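Local coordinates for protein dual function macrocyclase-peptidase POPB (Galerina marginata, PDB 5N4B) that cleaves peptide bonds after proline and macrocyclises toxin precursor peptides in amanitin biosynthesis, at residues I250-D255 and I302-V307. The protein carries 1 engineered substitution. Residues are numbered along the deposited sequence; the frame is centred on the assembly and turned at random.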
ATOM      1  N   ILE A 250      24.829   1.888  16.528  1.00 23.98           N
ATOM      2  CA  ILE A 250      24.671   3.162  17.220  1.00 24.87           C
ATOM      3  C   ILE A 250      23.192   3.520  17.246  1.00 24.93           C
ATOM      4  O   ILE A 250      22.509   3.402  16.221  1.00 22.10           O
ATOM      5  CB  ILE A 250      25.478   4.243  16.474  1.00 24.62           C
ATOM      6  CG1 ILE A 250      26.972   3.938  16.596  1.00 37.14           C
ATOM      7  CG2 ILE A 250      25.157   5.630  17.013  1.00 31.81           C
ATOM      8  CD1 ILE A 250      27.840   4.756  15.661  1.00 40.08           C
ATOM      9  N   ILE A 251      22.680   3.983  18.384  1.00 24.02           N
ATOM     10  CA  ILE A 251      21.342   4.550  18.468  1.00 22.70           C
ATOM     11  C   ILE A 251      21.464   6.024  18.102  1.00 24.34           C
ATOM     12  O   ILE A 251      22.022   6.823  18.868  1.00 27.19           O
ATOM     13  CB  ILE A 251      20.701   4.383  19.857  1.00 24.92           C
ATOM     14  CG1 ILE A 251      20.452   2.903  20.148  1.00 27.97           C
ATOM     15  CG2 ILE A 251      19.360   5.110  19.885  1.00 31.12           C
ATOM     16  CD1 ILE A 251      19.888   2.642  21.566  1.00 35.69           C
ATOM     17  N   VAL A 252      20.970   6.380  16.918  1.00 19.69           N
ATOM     18  CA  VAL A 252      20.980   7.739  16.380  1.00 19.19           C
ATOM     19  C   VAL A 252      19.895   8.588  17.036  1.00 21.68           C
ATOM     20  O   VAL A 252      20.092   9.779  17.329  1.00 23.89           O
ATOM     21  CB  VAL A 252      20.783   7.626  14.851  1.00 21.23           C
ATOM     22  CG1 VAL A 252      20.500   8.907  14.223  1.00 25.67           C
ATOM     23  CG2 VAL A 252      22.019   6.987  14.230  1.00 27.73           C
ATOM     24  N   TYR A 253      18.729   8.009  17.292  1.00 19.04           N
ATOM     25  CA  TYR A 253      17.675   8.725  17.988  1.00 19.05           C
ATOM     26  C   TYR A 253      16.679   7.751  18.611  1.00 17.76           C
ATOM     27  O   TYR A 253      16.323   6.742  18.012  1.00 19.02           O
ATOM     28  CB  TYR A 253      16.890   9.715  17.099  1.00 19.02           C
ATOM     29  CG  TYR A 253      16.075  10.655  17.970  1.00 18.77           C
ATOM     30  CD1 TYR A 253      16.719  11.602  18.750  1.00 20.26           C
ATOM     31  CD2 TYR A 253      14.711  10.595  18.022  1.00 18.09           C
ATOM     32  CE1 TYR A 253      16.003  12.431  19.608  1.00 21.96           C
ATOM     33  CE2 TYR A 253      13.947  11.439  18.833  1.00 19.85           C
ATOM     34  CZ  TYR A 253      14.618  12.353  19.636  1.00 22.33           C
ATOM     35  OH  TYR A 253      13.949  13.197  20.497  1.00 24.15           O
ATOM     36  N   GLN A 254      16.181   8.101  19.795  1.00 19.56           N
ATOM     37  CA  GLN A 254      14.977   7.503  20.365  1.00 19.47           C
ATOM     38  C   GLN A 254      14.375   8.502  21.339  1.00 21.34           C
ATOM     39  O   GLN A 254      15.037   9.478  21.721  1.00 23.79           O
ATOM     40  CB  GLN A 254      15.270   6.165  21.050  1.00 24.43           C
ATOM     41  CG  GLN A 254      16.022   6.245  22.336  1.00 26.99           C
ATOM     42  CD  GLN A 254      16.138   4.858  22.962  1.00 29.33           C
ATOM     43  OE1 GLN A 254      15.135   4.171  23.203  1.00 37.62           O
ATOM     44  NE2 GLN A 254      17.334   4.446  23.188  1.00 34.92           N
ATOM     45  N   ASP A 255      13.121   8.270  21.716  1.00 21.13           N
ATOM     46  CA  ASP A 255      12.422   9.204  22.608  1.00 22.21           C
ATOM     47  C   ASP A 255      11.558   8.408  23.569  1.00 23.55           C
ATOM     48  O   ASP A 255      10.414   8.073  23.269  1.00 24.30           O
ATOM     49  CB  ASP A 255      11.616  10.238  21.835  1.00 23.27           C
ATOM     50  CG  ASP A 255      11.007  11.267  22.721  1.00 28.17           C
ATOM     51  OD1 ASP A 255      11.055  11.068  23.952  1.00 28.14           O
ATOM     52  OD2 ASP A 255      10.431  12.245  22.170  1.00 27.43           O
ATOM     53  N   ILE A 302      25.153  12.598  18.087  1.00 30.72           N
ATOM     54  CA  ILE A 302      24.864  13.503  16.975  1.00 29.18           C
ATOM     55  C   ILE A 302      24.179  14.766  17.471  1.00 23.06           C
ATOM     56  O   ILE A 302      23.246  14.724  18.282  1.00 27.47           O
ATOM     57  CB  ILE A 302      23.975  12.744  15.987  1.00 26.87           C
ATOM     58  CG1 ILE A 302      24.799  11.757  15.224  1.00 34.41           C
ATOM     59  CG2 ILE A 302      23.332  13.713  15.003  1.00 28.27           C
ATOM     60  CD1 ILE A 302      23.946  10.707  14.597  1.00 43.11           C
ATOM     61  N   HIS A 303      24.581  15.901  16.907  1.00 24.18           N
ATOM     62  CA  HIS A 303      23.984  17.183  17.204  1.00 22.57           C
ATOM     63  C   HIS A 303      22.852  17.437  16.202  1.00 23.10           C
ATOM     64  O   HIS A 303      23.101  17.647  15.016  1.00 22.93           O
ATOM     65  CB  HIS A 303      25.027  18.280  17.167  1.00 23.11           C
ATOM     66  CG  HIS A 303      24.469  19.614  17.499  1.00 28.47           C
ATOM     67  ND1 HIS A 303      23.516  19.796  18.480  1.00 37.66           N
ATOM     68  CD2 HIS A 303      24.704  20.834  16.971  1.00 42.41           C
ATOM     69  CE1 HIS A 303      23.185  21.070  18.536  1.00 38.91           C
ATOM     70  NE2 HIS A 303      23.900  21.726  17.645  1.00 42.38           N
ATOM     71  N   TRP A 304      21.618  17.459  16.696  1.00 23.77           N
ATOM     72  CA  TRP A 304      20.455  17.763  15.868  1.00 20.74           C
ATOM     73  C   TRP A 304      20.107  19.231  15.938  1.00 22.33           C
ATOM     74  O   TRP A 304      19.875  19.768  17.029  1.00 23.94           O
ATOM     75  CB  TRP A 304      19.259  16.958  16.338  1.00 21.03           C
ATOM     76  CG  TRP A 304      19.424  15.525  16.238  1.00 22.62           C
ATOM     77  CD1 TRP A 304      19.569  14.625  17.265  1.00 24.33           C
ATOM     78  CD2 TRP A 304      19.500  14.760  15.028  1.00 17.61           C
ATOM     79  NE1 TRP A 304      19.710  13.382  16.773  1.00 26.50           N
ATOM     80  CE2 TRP A 304      19.673  13.413  15.401  1.00 21.30           C
ATOM     81  CE3 TRP A 304      19.415  15.085  13.662  1.00 17.34           C
ATOM     82  CZ2 TRP A 304      19.754  12.392  14.471  1.00 20.46           C
ATOM     83  CZ3 TRP A 304      19.504  14.029  12.735  1.00 19.28           C
ATOM     84  CH2 TRP A 304      19.681  12.725  13.156  1.00 20.03           C
ATOM     85  N   ARG A 305      19.955  19.851  14.762  1.00 20.60           N
ATOM     86  CA  ARG A 305      19.320  21.143  14.628  1.00 18.76           C
ATOM     87  C   ARG A 305      17.828  20.923  14.392  1.00 19.95           C
ATOM     88  O   ARG A 305      17.436  20.268  13.419  1.00 18.65           O
ATOM     89  CB  ARG A 305      19.908  21.915  13.455  1.00 20.98           C
ATOM     90  CG  ARG A 305      19.319  23.296  13.249  1.00 22.45           C
ATOM     91  CD  ARG A 305      20.019  24.031  12.169  1.00 24.95           C
ATOM     92  NE  ARG A 305      19.447  25.344  11.979  1.00 27.54           N
ATOM     93  CZ  ARG A 305      19.954  26.265  11.156  1.00 30.79           C
ATOM     94  NH1 ARG A 305      21.041  26.021  10.445  1.00 27.18           N
ATOM     95  NH2 ARG A 305      19.368  27.455  11.052  1.00 41.05           N
ATOM     96  N   LYS A 306      16.997  21.487  15.257  1.00 18.60           N
ATOM     97  CA  LYS A 306      15.557  21.193  15.319  1.00 17.12           C
ATOM     98  C   LYS A 306      14.789  22.138  14.387  1.00 19.38           C
ATOM     99  O   LYS A 306      13.988  22.973  14.797  1.00 22.45           O
ATOM    100  CB  LYS A 306      15.070  21.232  16.758  1.00 18.07           C
ATOM    101  CG  LYS A 306      15.768  20.221  17.670  1.00 20.60           C
ATOM    102  CD  LYS A 306      15.219  20.315  19.125  1.00 22.99           C
ATOM    103  CE  LYS A 306      15.910  19.352  20.075  1.00 23.80           C
ATOM    104  NZ  LYS A 306      15.378  19.672  21.458  1.00 30.25           N
ATOM    105  N   VAL A 307      14.989  21.906  13.091  1.00 17.64           N
ATOM    106  CA  VAL A 307      14.512  22.830  12.063  1.00 18.39           C
ATOM    107  C   VAL A 307      12.997  22.909  12.055  1.00 16.73           C
ATOM    108  O   VAL A 307      12.421  24.006  12.024  1.00 19.83           O
ATOM    109  CB  VAL A 307      15.084  22.463  10.686  1.00 17.86           C
ATOM    110  CG1 VAL A 307      14.511  23.303   9.610  1.00 18.88           C
ATOM    111  CG2 VAL A 307      16.578  22.625  10.693  1.00 18.39           C
TER
HETATM  112  O   HOH W   1      20.471  11.765  19.215  1.00 30.91           O
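V252 and W304 make the tightest direct contact between strand 250-254 and the 302-307 segment. The V252 methyl CG1 lies at the edge of the indole, near its plane, 3.6 Å from W304 CZ2. The same methyl meets a second apolar group, with I302 CD1 3.9 Å from V252 CG1. Its torsion places it there: chi1 of 168° sets CG1 opposite the backbone N, next to the carbonyl carbon. Methyl and carbonyl of V252 therefore face the same indole.

The carbonyl is reached through water. One water donates to V252 O at 2.8 Å and accepts from W304 NE1 at 3.0 Å. No direct hydrogen bond joins the two segments. V252 O and the water both lie in the indole plane at its edge, so the water takes up the N-H close to the ring plane. I302 CG2 covers one face of the indole, 3.7 Å above the plane and over its centre.

Y253 adds an oblique aromatic contact. Its CD1 is 4.0 Å from W304 NE1, and its ring plane stands at 88° to the indole.

V252 and Y253 both pair with M237, forming a classic beta bulge. The bulge probably helps to place the V252 carbonyl and the Y253 ring beside W304. W289 packs edge-to-face against Y253 and also meets the W304 ring; Y263 packs edge-to-face against Y253 too. L276 on strand 273-279 touches both Y253 and W304.

Strand 250-254 is the outermost strand of one four-stranded blade of the beta-propeller; the 302-307 segment leads into strand 305-308, the outermost strand of the next. The contact thus joins adjacent blades, far from the catalytic residues. Its chemistry is mostly apolar, with one water pairing the indole N-H to a backbone carbonyl, so both polar groups have a partner at the blade interface.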